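Local coordinates for secreted protein ASP-2 (Necator americanus, PDB 1U53), which is a secreted hookworm vaccine antigen of the pathogenesis-related-1 (CAP) family, whose biochemical activity is not established, at residues C148-C153 with C157-Q162; N86-S91 with A101-K106; N10-E15 with E58-A63; Q35-D38 with G42-P45. All coordinates share one frame; numbering follows the deposited sequence.

In the fold
Contacts 1 and 2 share the central sheet: strand 157-164 lies between strands 145-152 and 84-90, and the centres of contacts 1 and 2 are about 8 Å apart. Contact 1 is buried, built from backbone bonds, small apolar side chains and a disulfide. Contact 2 is partly buried and rests on one aromatic ring laid against helix 97-109. Contact 3, its centre about 9 Å from that of contact 1, brings helix 57-67 against the segment leading into helix 14-32, through a buried carboxylate and an amide. Contact 4 is partly buried, toward the surface, its centre about 29 Å from that of contact 1; no helix or strand supplies the bonding, and main-chain groups, a lysine and water do the work.

Contact 1: C148-C153 with C157-Q162; sequences CYVEAC and CYVVCQ
Cys148 and Cys161 face each other in a beta hairpin, strands 145-152 and 157-164, within the sheet of the CAP alpha-beta-alpha sandwich. Two hydrogen-bonded pairs, Tyr149 with Val160 and Glu151 with Tyr158, fix the register; Val160 N reaches Tyr149 O at 3.0 Å with an N-H...O angle of 171°. Packing is tight on the face bearing Cys148, Val150, Cys157, Val159 and Cys161, covered by Phe20 of helix 14-32 and by Ala104 and Trp108 of helix 97-109. There the valines run side by side, Val150 CG2 4.0 Å from Val159 CG2, while Val150 CG1 approaches Cys157 SG to 3.4 Å. On the other face Tyr149 and Val160 pack on helix 57-67, and polar ends bond outward instead of across: Tyr149 OH to Asn10 O, Tyr158 OH to Asn66, Glu151 to Lys68. Val160 CG2 lies over one face of the Tyr158 ring. Toward the turn, Cys153 is disulfide-bonded to Cys70, its SG 3.9 Å from Tyr158 CB; the looser place is Ala152, exposed and not touching 157-162. The other end is covalent across the strands: Cys148 SG and Cys161 SG are 2.1 Å apart, chi3 104°, in a non-hydrogen-bonded pair with Cys148 CA 4.0 Å from Cys161 CA.

Contact 2: N86-S91 with A101-K106; sequences NIFMSS and AEQASK
Phe88 CA and Ala104 CA come within 5.7 Å of each other where the axes of the short segments 86-90 and 101-106 pass 8.5 Å apart at 123°, so the helix crosses the strand at a steep slant. The ring of Phe88 carries most of the contact. With its CG anti to the backbone N (chi1 168°), the ring extends from the strand over the helix and turns one face to it. Ala104 CA stands 3.8 Å from the ring centroid and 15° off the normal, a CH-pi contact, and Ala104 CB touches Phe88 CG at 3.6 Å. Farther out, Gln103 CB meets the same face near its CZ end, 3.9 Å from Phe88 CZ, and the Gln103 amide plane is nearly perpendicular to the ring. The aromatic is therefore met by aliphatic and backbone atoms. Val159 of the neighbouring strand touches both Phe88 and Ala104, and Ala107 and Trp108 of the same helix also touch Phe88. On the helix itself, Ser105 OG bonds to Ala101 O at 2.8 Å, while Ser105 N reaches the same oxygen from the opposite face of its carbonyl plane; Ser105 also packs on Phe20 of helix 14-32. A helix laid across the edge strand of the sheet in this way belongs to the alpha-beta-alpha sandwich of the CAP fold.

Contact 3: N10-E15 with E58-A63; sequences NGMSEE and EVEKTA
Asn10 and Glu60 meet through a single amide-to-carboxylate bond, although the backbones stay well apart: Met12 CA and Glu60 CA, among the nearest, are still 9.1 Å distant. The long reach comes from Glu60, whose chain is extended and whose CG lies anti to its backbone N. Asn10 ND2 donates to Glu60 OE1 at 2.8 Å with an N-H...O angle of 162°. The oxygen is approached on its anti side, 21° out of the carboxylate plane, while it lies close to the amide plane of Asn10. The other end of that amide is also used: Asn10 OD1 accepts from Met12 N at 3.0 Å, closing an Asx turn. With the amide oxygen held by Met12 N and the nitrogen by Glu60, the amide's rotation is set at both ends. This turn leads into helix 14-32, for which Ser13 is the N-cap residue, its OG bonding to Ala16 N. In the CAP fold this puts the segment leading into helix 14-32 against helix 57-67. The acid is buried and has further partners: Glu60 OE2 pairs with Arg17 NE of helix 14-32 and bonds to Tyr55 OH, which probably stabilises its negative charge. Glu14 also pairs with Arg17. Met12 CG lies over one face of the carboxylate, 3.7 Å from Glu60 OE2, on the side toward which Asn10 ND2 is also displaced.

Contact 4: Q35-D38 with G42-P45; sequences QAKD and GNAP
The Asn43 amide turns one face to the backbone of 35-37, with Ala36 O and Gln35 C, the latter 3.8 Å from Asn43 ND2, both over that face. Near the amide plane, at its oxygen end, Lys37 CD comes to 3.4 Å from Asn43 OD1, and the lysine and asparagine side chains cross at about a right angle; Asn43 ND2 bonds to Gly34 O, which helps hold the amide in this orientation. The carbonyl of Gly42 is a second flat group, with two donors. Asp38 N reaches Gly42 O at 2.9 Å in the carbonyl plane, on a lone pair, with an N-H...O angle of 166°. Lys37 NZ arrives at 2.9 Å from the same Gly42 O, tilted 17° from that plane, and also donates to Asp38 O. The lysine can do this because its chain, bent at chi2 and chi4, curls back although its CB leads away. On the far side of the Lys37-Asn43 bridge, Ala44 N donates to Ala36 O at 2.8 Å. Beyond it a water accepts from Ala36 N and also lies 3.0 Å from Ala44 O, to which it can donate. Asp38 CB packs against Gly42 O and Ala44 N, while its carboxylate beyond accepts from Ala40 N and Val117 N (both OD1) and Gly118 N (OD2). Ala36 and Ala44 rest on Leu112 of helix 111-115. The arrangement is a short loop closed by a single beta bridge, Lys37 with Asn43, within the long connection from helix 14-32 to strand 54-55 of the CAP domain.

Contact 1: C148-C153 with C157-Q162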
loop_
_atom_site.group_PDB
_atom_site.type_symbol
_atom_site.label_atom_id
_atom_site.label_comp_id
_atom_site.label_asym_id
_atom_site.label_seq_id
_atom_site.Cartn_x
_atom_site.Cartn_y
_atom_site.Cartn_z
ATOM N N CYS A 148 2.309 -2.442 -9.153
ATOM C CA CYS A 148 3.418 -3.168 -8.548
ATOM C C CYS A 148 4.092 -4.095 -9.536
ATOM O O CYS A 148 3.528 -4.436 -10.558
ATOM C CB CYS A 148 2.874 -4.036 -7.389
ATOM S SG CYS A 148 1.792 -3.161 -6.229
ATOM N N TYR A 149 5.273 -4.566 -9.163
ATOM C CA TYR A 149 5.951 -5.572 -9.981
ATOM C C TYR A 149 6.715 -6.515 -9.071
ATOM O O TYR A 149 7.300 -6.071 -8.064
ATOM C CB TYR A 149 6.882 -4.888 -10.984
ATOM C CG TYR A 149 7.342 -5.800 -12.112
ATOM C CD1 TYR A 149 6.584 -5.914 -13.284
ATOM C CD2 TYR A 149 8.506 -6.567 -11.987
ATOM C CE1 TYR A 149 6.988 -6.784 -14.282
ATOM C CE2 TYR A 149 8.907 -7.420 -12.981
ATOM C CZ TYR A 149 8.157 -7.524 -14.133
ATOM O OH TYR A 149 8.581 -8.363 -15.161
ATOM N N VAL A 150 6.734 -7.804 -9.432
ATOM C CA VAL A 150 7.473 -8.864 -8.719
ATOM C C VAL A 150 8.472 -9.433 -9.685
ATOM O O VAL A 150 8.096 -9.873 -10.810
ATOM C CB VAL A 150 6.559 -9.993 -8.268
ATOM C CG1 VAL A 150 7.344 -11.081 -7.532
ATOM C CG2 VAL A 150 5.389 -9.435 -7.406
ATOM N N GLU A 151 9.739 -9.389 -9.282
ATOM C CA GLU A 151 10.832 -9.877 -10.121
ATOM C C GLU A 151 11.530 -11.039 -9.461
ATOM O O GLU A 151 11.909 -10.954 -8.301
ATOM C CB GLU A 151 11.851 -8.757 -10.347
ATOM C CG GLU A 151 13.065 -9.144 -11.238
ATOM C CD GLU A 151 12.749 -9.391 -12.710
ATOM O OE1 GLU A 151 11.570 -9.405 -13.099
ATOM O OE2 GLU A 151 13.724 -9.635 -13.491
ATOM N N ALA A 152 11.770 -12.109 -10.229
ATOM C CA ALA A 152 12.551 -13.217 -9.713
ATOM C C ALA A 152 13.988 -12.942 -10.026
ATOM O O ALA A 152 14.448 -13.233 -11.143
ATOM C CB ALA A 152 12.132 -14.518 -10.373
ATOM N N CYS A 153 14.706 -12.371 -9.062
ATOM C CA CYS A 153 16.100 -12.056 -9.268
ATOM C C CYS A 153 16.924 -13.279 -8.962
ATOM O O CYS A 153 16.396 -14.310 -8.532
ATOM C CB CYS A 153 16.517 -10.925 -8.346
ATOM S SG CYS A 153 15.604 -9.416 -8.607
ATOM N N CYS A 157 13.342 -12.829 -4.398
ATOM C CA CYS A 157 12.119 -12.473 -5.102
ATOM C C CYS A 157 11.907 -11.035 -4.645
ATOM O O CYS A 157 11.818 -10.802 -3.435
ATOM C CB CYS A 157 10.950 -13.360 -4.649
ATOM S SG CYS A 157 9.371 -12.810 -5.369
ATOM N N TYR A 158 11.898 -10.067 -5.581
ATOM C CA TYR A 158 11.919 -8.651 -5.213
ATOM C C TYR A 158 10.608 -7.989 -5.650
ATOM O O TYR A 158 10.210 -8.087 -6.810
ATOM C CB TYR A 158 13.142 -7.985 -5.870
ATOM C CG TYR A 158 13.317 -6.517 -5.597
ATOM C CD1 TYR A 158 13.047 -5.976 -4.329
ATOM C CD2 TYR A 158 13.842 -5.675 -6.562
ATOM C CE1 TYR A 158 13.226 -4.614 -4.060
ATOM C CE2 TYR A 158 13.997 -4.295 -6.312
ATOM C CZ TYR A 158 13.702 -3.776 -5.068
ATOM O OH TYR A 158 13.891 -2.428 -4.831
ATOM N N VAL A 159 9.918 -7.355 -4.687
ATOM C CA VAL A 159 8.574 -6.808 -4.923
ATOM C C VAL A 159 8.642 -5.330 -4.697
ATOM O O VAL A 159 9.116 -4.869 -3.649
ATOM C CB VAL A 159 7.575 -7.374 -3.898
ATOM C CG1 VAL A 159 6.197 -6.746 -4.026
ATOM C CG2 VAL A 159 7.508 -8.926 -4.026
ATOM N N VAL A 160 8.100 -4.590 -5.634
ATOM C CA VAL A 160 7.993 -3.154 -5.488
ATOM C C VAL A 160 6.574 -2.753 -5.813
ATOM O O VAL A 160 6.061 -3.099 -6.868
ATOM C CB VAL A 160 8.951 -2.471 -6.503
ATOM C CG1 VAL A 160 8.859 -0.927 -6.435
ATOM C CG2 VAL A 160 10.383 -2.866 -6.225
ATOM N N CYS A 161 5.925 -1.993 -4.917
ATOM C CA CYS A 161 4.665 -1.315 -5.270
ATOM C C CYS A 161 4.865 0.201 -5.267
ATOM O O CYS A 161 5.598 0.719 -4.419
ATOM C CB CYS A 161 3.576 -1.607 -4.240
ATOM S SG CYS A 161 2.862 -3.264 -4.438
ATOM N N GLN A 162 4.260 0.902 -6.216
ATOM C CA GLN A 162 4.282 2.367 -6.135
ATOM C C GLN A 162 2.843 2.878 -6.022
ATOM O O GLN A 162 1.905 2.170 -6.340
ATOM C CB GLN A 162 5.068 3.007 -7.300
ATOM C CG GLN A 162 6.562 2.772 -7.093
ATOM C CD GLN A 162 7.455 3.131 -8.284
ATOM O OE1 GLN A 162 6.962 3.620 -9.295
ATOM N NE2 GLN A 162 8.784 2.911 -8.147
#

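Contact 2: N86-S91 with A101-K106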
loop_
_atom_site.group_PDB
_atom_site.type_symbol
_atom_site.label_atom_id
_atom_site.label_comp_id
_atom_site.label_asym_id
_atom_site.label_seq_id
_atom_site.Cartn_x
_atom_site.Cartn_y
_atom_site.Cartn_z
ATOM N N ASN A 86 6.722 1.163 -1.712
ATOM C CA ASN A 86 7.028 0.155 -0.660
ATOM C C ASN A 86 7.813 -0.942 -1.322
ATOM O O ASN A 86 7.514 -1.334 -2.442
ATOM C CB ASN A 86 5.748 -0.487 -0.140
ATOM C CG ASN A 86 5.055 0.369 0.906
ATOM O OD1 ASN A 86 5.738 1.152 1.587
ATOM N ND2 ASN A 86 3.751 0.154 1.124
ATOM N N ILE A 87 8.849 -1.444 -0.635
ATOM C CA ILE A 87 9.624 -2.537 -1.244
ATOM C C ILE A 87 9.674 -3.745 -0.293
ATOM O O ILE A 87 9.482 -3.602 0.935
ATOM C CB ILE A 87 11.065 -2.100 -1.624
ATOM C CG1 ILE A 87 11.860 -1.686 -0.385
ATOM C CG2 ILE A 87 11.009 -1.011 -2.698
ATOM C CD1 ILE A 87 13.324 -1.296 -0.729
ATOM N N PHE A 88 9.848 -4.948 -0.855
ATOM C CA PHE A 88 9.838 -6.180 -0.041
ATOM C C PHE A 88 10.709 -7.196 -0.731
ATOM O O PHE A 88 10.799 -7.209 -1.967
ATOM C CB PHE A 88 8.404 -6.745 0.078
ATOM C CG PHE A 88 8.312 -8.161 0.641
ATOM C CD1 PHE A 88 8.265 -8.387 2.000
ATOM C CD2 PHE A 88 8.247 -9.250 -0.224
ATOM C CE1 PHE A 88 8.154 -9.724 2.514
ATOM C CE2 PHE A 88 8.171 -10.588 0.269
ATOM C CZ PHE A 88 8.123 -10.795 1.658
ATOM N N MET A 89 11.358 -8.056 0.043
ATOM C CA MET A 89 12.067 -9.158 -0.626
ATOM C C MET A 89 11.941 -10.428 0.200
ATOM O O MET A 89 11.819 -10.392 1.436
ATOM C CB MET A 89 13.541 -8.845 -0.847
ATOM C CG MET A 89 14.304 -8.602 0.460
ATOM S SD MET A 89 16.047 -8.345 0.121
ATOM C CE MET A 89 16.564 -10.012 -0.075
ATOM N N SER A 90 12.021 -11.551 -0.525
ATOM C CA SER A 90 12.105 -12.868 0.075
ATOM C C SER A 90 13.285 -13.606 -0.537
ATOM O O SER A 90 13.604 -13.413 -1.684
ATOM C CB SER A 90 10.843 -13.650 -0.305
ATOM O OG SER A 90 10.980 -15.022 -0.007
ATOM N N SER A 91 13.916 -14.507 0.216
ATOM C CA SER A 91 14.997 -15.292 -0.351
ATOM C C SER A 91 14.504 -16.418 -1.270
ATOM O O SER A 91 15.335 -17.039 -1.936
ATOM C CB SER A 91 15.805 -15.962 0.787
ATOM O OG SER A 91 14.956 -16.950 1.379
ATOM N N ALA A 101 3.004 -11.340 -3.757
ATOM C CA ALA A 101 2.151 -10.166 -3.545
ATOM C C ALA A 101 1.483 -10.242 -2.165
ATOM O O ALA A 101 1.354 -9.246 -1.445
ATOM C CB ALA A 101 1.086 -10.108 -4.648
ATOM N N GLU A 102 1.024 -11.444 -1.813
ATOM C CA GLU A 102 0.355 -11.656 -0.550
ATOM C C GLU A 102 1.336 -11.430 0.579
ATOM O O GLU A 102 1.039 -10.737 1.561
ATOM C CB GLU A 102 -0.131 -13.108 -0.492
ATOM C CG GLU A 102 -0.970 -13.398 0.742
ATOM C CD GLU A 102 -1.498 -14.814 0.694
ATOM O OE1 GLU A 102 -1.173 -15.521 -0.291
ATOM O OE2 GLU A 102 -2.251 -15.197 1.604
ATOM N N GLN A 103 2.530 -11.983 0.435
ATOM C CA GLN A 103 3.513 -11.863 1.531
ATOM C C GLN A 103 3.949 -10.429 1.738
ATOM O O GLN A 103 4.124 -9.959 2.875
ATOM C CB GLN A 103 4.723 -12.725 1.225
ATOM C CG GLN A 103 4.415 -14.194 1.225
ATOM C CD GLN A 103 5.674 -15.043 1.498
ATOM O OE1 GLN A 103 6.811 -14.545 1.478
ATOM N NE2 GLN A 103 5.455 -16.343 1.740
ATOM N N ALA A 104 4.146 -9.712 0.630
ATOM C CA ALA A 104 4.596 -8.314 0.749
ATOM C C ALA A 104 3.544 -7.467 1.409
ATOM O O ALA A 104 3.817 -6.671 2.309
ATOM C CB ALA A 104 4.914 -7.743 -0.622
ATOM N N SER A 105 2.295 -7.680 0.994
ATOM C CA SER A 105 1.207 -6.843 1.488
ATOM C C SER A 105 1.020 -7.129 2.964
ATOM O O SER A 105 0.809 -6.202 3.744
ATOM C CB SER A 105 -0.083 -7.121 0.697
ATOM O OG SER A 105 0.108 -6.836 -0.720
ATOM N N LYS A 106 1.119 -8.395 3.374
ATOM C CA LYS A 106 1.035 -8.735 4.812
ATOM C C LYS A 106 2.182 -8.121 5.616
ATOM O O LYS A 106 1.964 -7.665 6.731
ATOM C CB LYS A 106 1.046 -10.258 5.026
ATOM C CG LYS A 106 -0.219 -10.959 4.547
ATOM C CD LYS A 106 0.054 -12.459 4.689
ATOM C CE LYS A 106 -1.168 -13.293 4.758
ATOM N NZ LYS A 106 -0.765 -14.766 4.853
#

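Contact 3: N10-E15 with E58-A63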
loop_
_atom_site.group_PDB
_atom_site.type_symbol
_atom_site.label_atom_id
_atom_site.label_comp_id
_atom_site.label_asym_id
_atom_site.label_seq_id
_atom_site.Cartn_x
_atom_site.Cartn_y
_atom_site.Cartn_z
ATOM N N ASN A 10 4.177 -8.281 -19.555
ATOM C CA ASN A 10 5.531 -7.848 -19.173
ATOM C C ASN A 10 6.186 -8.676 -18.053
ATOM O O ASN A 10 7.226 -8.251 -17.492
ATOM C CB ASN A 10 5.495 -6.359 -18.753
ATOM C CG ASN A 10 4.649 -6.144 -17.503
ATOM O OD1 ASN A 10 4.237 -7.122 -16.883
ATOM N ND2 ASN A 10 4.390 -4.864 -17.122
ATOM N N GLY A 11 5.617 -9.845 -17.765
ATOM C CA GLY A 11 6.168 -10.742 -16.721
ATOM C C GLY A 11 5.400 -10.689 -15.421
ATOM O O GLY A 11 5.523 -11.562 -14.576
ATOM N N MET A 12 4.601 -9.655 -15.252
ATOM C CA MET A 12 3.742 -9.564 -14.089
ATOM C C MET A 12 2.453 -10.325 -14.403
ATOM O O MET A 12 1.928 -10.198 -15.501
ATOM C CB MET A 12 3.457 -8.079 -13.853
ATOM C CG MET A 12 2.726 -7.812 -12.629
ATOM S SD MET A 12 3.508 -8.466 -11.109
ATOM C CE MET A 12 2.254 -7.780 -10.030
ATOM N N SER A 13 1.932 -11.143 -13.481
ATOM C CA SER A 13 0.741 -11.890 -13.828
ATOM C C SER A 13 -0.527 -11.154 -13.417
ATOM O O SER A 13 -0.511 -10.388 -12.424
ATOM C CB SER A 13 0.763 -13.269 -13.136
ATOM O OG SER A 13 0.707 -13.099 -11.718
ATOM N N GLU A 14 -1.621 -11.385 -14.145
ATOM C CA GLU A 14 -2.892 -10.791 -13.784
ATOM C C GLU A 14 -3.314 -11.218 -12.376
ATOM O O GLU A 14 -3.895 -10.429 -11.626
ATOM C CB GLU A 14 -3.989 -11.116 -14.801
ATOM C CG GLU A 14 -5.157 -10.144 -14.775
ATOM C CD GLU A 14 -4.791 -8.677 -15.083
ATOM O OE1 GLU A 14 -3.787 -8.395 -15.758
ATOM O OE2 GLU A 14 -5.538 -7.781 -14.637
ATOM N N GLU A 15 -2.992 -12.457 -12.002
ATOM C CA GLU A 15 -3.317 -12.952 -10.646
ATOM C C GLU A 15 -2.614 -12.121 -9.575
ATOM O O GLU A 15 -3.197 -11.774 -8.537
ATOM C CB GLU A 15 -2.895 -14.403 -10.510
ATOM C CG GLU A 15 -3.678 -15.390 -11.382
ATOM C CD GLU A 15 -3.274 -15.425 -12.888
ATOM O OE1 GLU A 15 -2.231 -14.876 -13.316
ATOM O OE2 GLU A 15 -4.021 -16.078 -13.662
ATOM N N GLU A 58 0.691 2.354 -15.654
ATOM C CA GLU A 58 1.844 3.257 -15.682
ATOM C C GLU A 58 2.653 3.279 -14.394
ATOM O O GLU A 58 3.885 3.360 -14.398
ATOM C CB GLU A 58 1.444 4.681 -16.127
ATOM C CG GLU A 58 1.033 4.717 -17.600
ATOM C CD GLU A 58 2.202 4.346 -18.489
ATOM O OE1 GLU A 58 2.188 3.241 -19.092
ATOM O OE2 GLU A 58 3.167 5.141 -18.491
ATOM N N VAL A 59 1.948 3.191 -13.285
ATOM C CA VAL A 59 2.576 3.064 -11.965
ATOM C C VAL A 59 3.269 1.719 -11.885
ATOM O O VAL A 59 4.386 1.618 -11.364
ATOM C CB VAL A 59 1.534 3.215 -10.880
ATOM C CG1 VAL A 59 2.202 3.069 -9.491
ATOM C CG2 VAL A 59 0.918 4.661 -10.990
ATOM N N GLU A 60 2.638 0.665 -12.411
ATOM C CA GLU A 60 3.348 -0.650 -12.488
ATOM C C GLU A 60 4.676 -0.560 -13.265
ATOM O O GLU A 60 5.686 -1.169 -12.898
ATOM C CB GLU A 60 2.456 -1.706 -13.161
ATOM C CG GLU A 60 3.162 -3.018 -13.397
ATOM C CD GLU A 60 2.214 -4.035 -13.991
ATOM O OE1 GLU A 60 2.409 -4.340 -15.181
ATOM O OE2 GLU A 60 1.287 -4.496 -13.272
ATOM N N LYS A 61 4.663 0.268 -14.326
ATOM C CA LYS A 61 5.841 0.407 -15.185
ATOM C C LYS A 61 6.976 0.966 -14.402
ATOM O O LYS A 61 8.075 0.449 -14.466
ATOM C CB LYS A 61 5.540 1.390 -16.306
ATOM C CG LYS A 61 6.732 1.718 -17.160
ATOM C CD LYS A 61 6.383 2.849 -18.112
ATOM C CE LYS A 61 7.580 3.212 -18.989
ATOM N NZ LYS A 61 8.153 2.034 -19.773
ATOM N N THR A 62 6.724 2.013 -13.632
ATOM C CA THR A 62 7.838 2.565 -12.818
ATOM C C THR A 62 8.238 1.654 -11.642
ATOM O O THR A 62 9.401 1.558 -11.290
ATOM C CB THR A 62 7.563 4.027 -12.358
ATOM O OG1 THR A 62 6.216 4.189 -11.908
ATOM C CG2 THR A 62 7.842 4.989 -13.548
ATOM N N ALA A 63 7.277 0.949 -11.049
ATOM C CA ALA A 63 7.638 -0.055 -10.038
ATOM C C ALA A 63 8.538 -1.127 -10.639
ATOM O O ALA A 63 9.570 -1.543 -10.045
ATOM C CB ALA A 63 6.369 -0.676 -9.436
#

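Contact 4: Q35-D38 with G42-P45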
loop_
_atom_site.group_PDB
_atom_site.type_symbol
_atom_site.label_atom_id
_atom_site.label_comp_id
_atom_site.label_asym_id
_atom_site.label_seq_id
_atom_site.Cartn_x
_atom_site.Cartn_y
_atom_site.Cartn_z
ATOM N N GLN A 35 -11.686 -2.076 12.282
ATOM C CA GLN A 35 -11.552 -3.508 12.552
ATOM C C GLN A 35 -10.090 -3.954 12.638
ATOM O O GLN A 35 -9.820 -5.123 12.861
ATOM C CB GLN A 35 -12.193 -4.301 11.418
ATOM C CG GLN A 35 -13.686 -4.051 11.273
ATOM C CD GLN A 35 -14.269 -4.903 10.179
ATOM O OE1 GLN A 35 -13.540 -5.491 9.414
ATOM N NE2 GLN A 35 -15.572 -4.942 10.077
ATOM N N ALA A 36 -9.145 -3.023 12.483
ATOM C CA ALA A 36 -7.716 -3.391 12.457
ATOM C C ALA A 36 -7.002 -3.200 13.769
ATOM O O ALA A 36 -6.914 -2.059 14.263
ATOM C CB ALA A 36 -6.963 -2.569 11.351
ATOM N N LYS A 37 -6.451 -4.283 14.334
ATOM C CA LYS A 37 -5.735 -4.183 15.610
ATOM C C LYS A 37 -4.508 -3.304 15.500
ATOM O O LYS A 37 -3.742 -3.396 14.531
ATOM C CB LYS A 37 -5.331 -5.581 16.098
ATOM C CG LYS A 37 -4.829 -5.556 17.539
ATOM C CD LYS A 37 -5.957 -5.079 18.472
ATOM C CE LYS A 37 -5.540 -5.022 19.957
ATOM N NZ LYS A 37 -4.560 -3.960 20.301
ATOM N N ASP A 38 -4.293 -2.448 16.507
ATOM C CA ASP A 38 -3.151 -1.561 16.518
ATOM C C ASP A 38 -2.265 -1.983 17.705
ATOM O O ASP A 38 -2.778 -2.185 18.828
ATOM C CB ASP A 38 -3.709 -0.141 16.723
ATOM C CG ASP A 38 -2.662 0.951 16.643
ATOM O OD1 ASP A 38 -1.475 0.691 16.902
ATOM O OD2 ASP A 38 -3.061 2.098 16.346
ATOM N N GLY A 42 -5.947 -1.104 21.429
ATOM C CA GLY A 42 -7.205 -0.979 20.700
ATOM C C GLY A 42 -6.999 -1.219 19.215
ATOM O O GLY A 42 -6.042 -1.931 18.800
ATOM N N ASN A 43 -7.922 -0.667 18.438
ATOM C CA ASN A 43 -7.817 -0.745 16.993
ATOM C C ASN A 43 -7.435 0.588 16.375
ATOM O O ASN A 43 -7.587 1.653 16.994
ATOM C CB ASN A 43 -9.174 -1.196 16.422
ATOM C CG ASN A 43 -9.483 -2.657 16.730
ATOM O OD1 ASN A 43 -8.695 -3.344 17.393
ATOM N ND2 ASN A 43 -10.665 -3.133 16.281
ATOM N N ALA A 44 -7.023 0.569 15.117
ATOM C CA ALA A 44 -6.838 1.852 14.412
ATOM C C ALA A 44 -8.173 2.611 14.353
ATOM O O ALA A 44 -9.261 2.008 14.329
ATOM C CB ALA A 44 -6.263 1.590 13.001
ATOM N N PRO A 45 -8.115 3.945 14.392
ATOM C CA PRO A 45 -9.401 4.649 14.296
ATOM C C PRO A 45 -10.145 4.504 12.986
ATOM O O PRO A 45 -9.523 4.370 11.938
ATOM C CB PRO A 45 -9.033 6.135 14.459
ATOM C CG PRO A 45 -7.566 6.215 14.400
ATOM C CD PRO A 45 -6.972 4.846 14.609
HETATM O O HOH W 1 -9.396 -0.044 12.213
#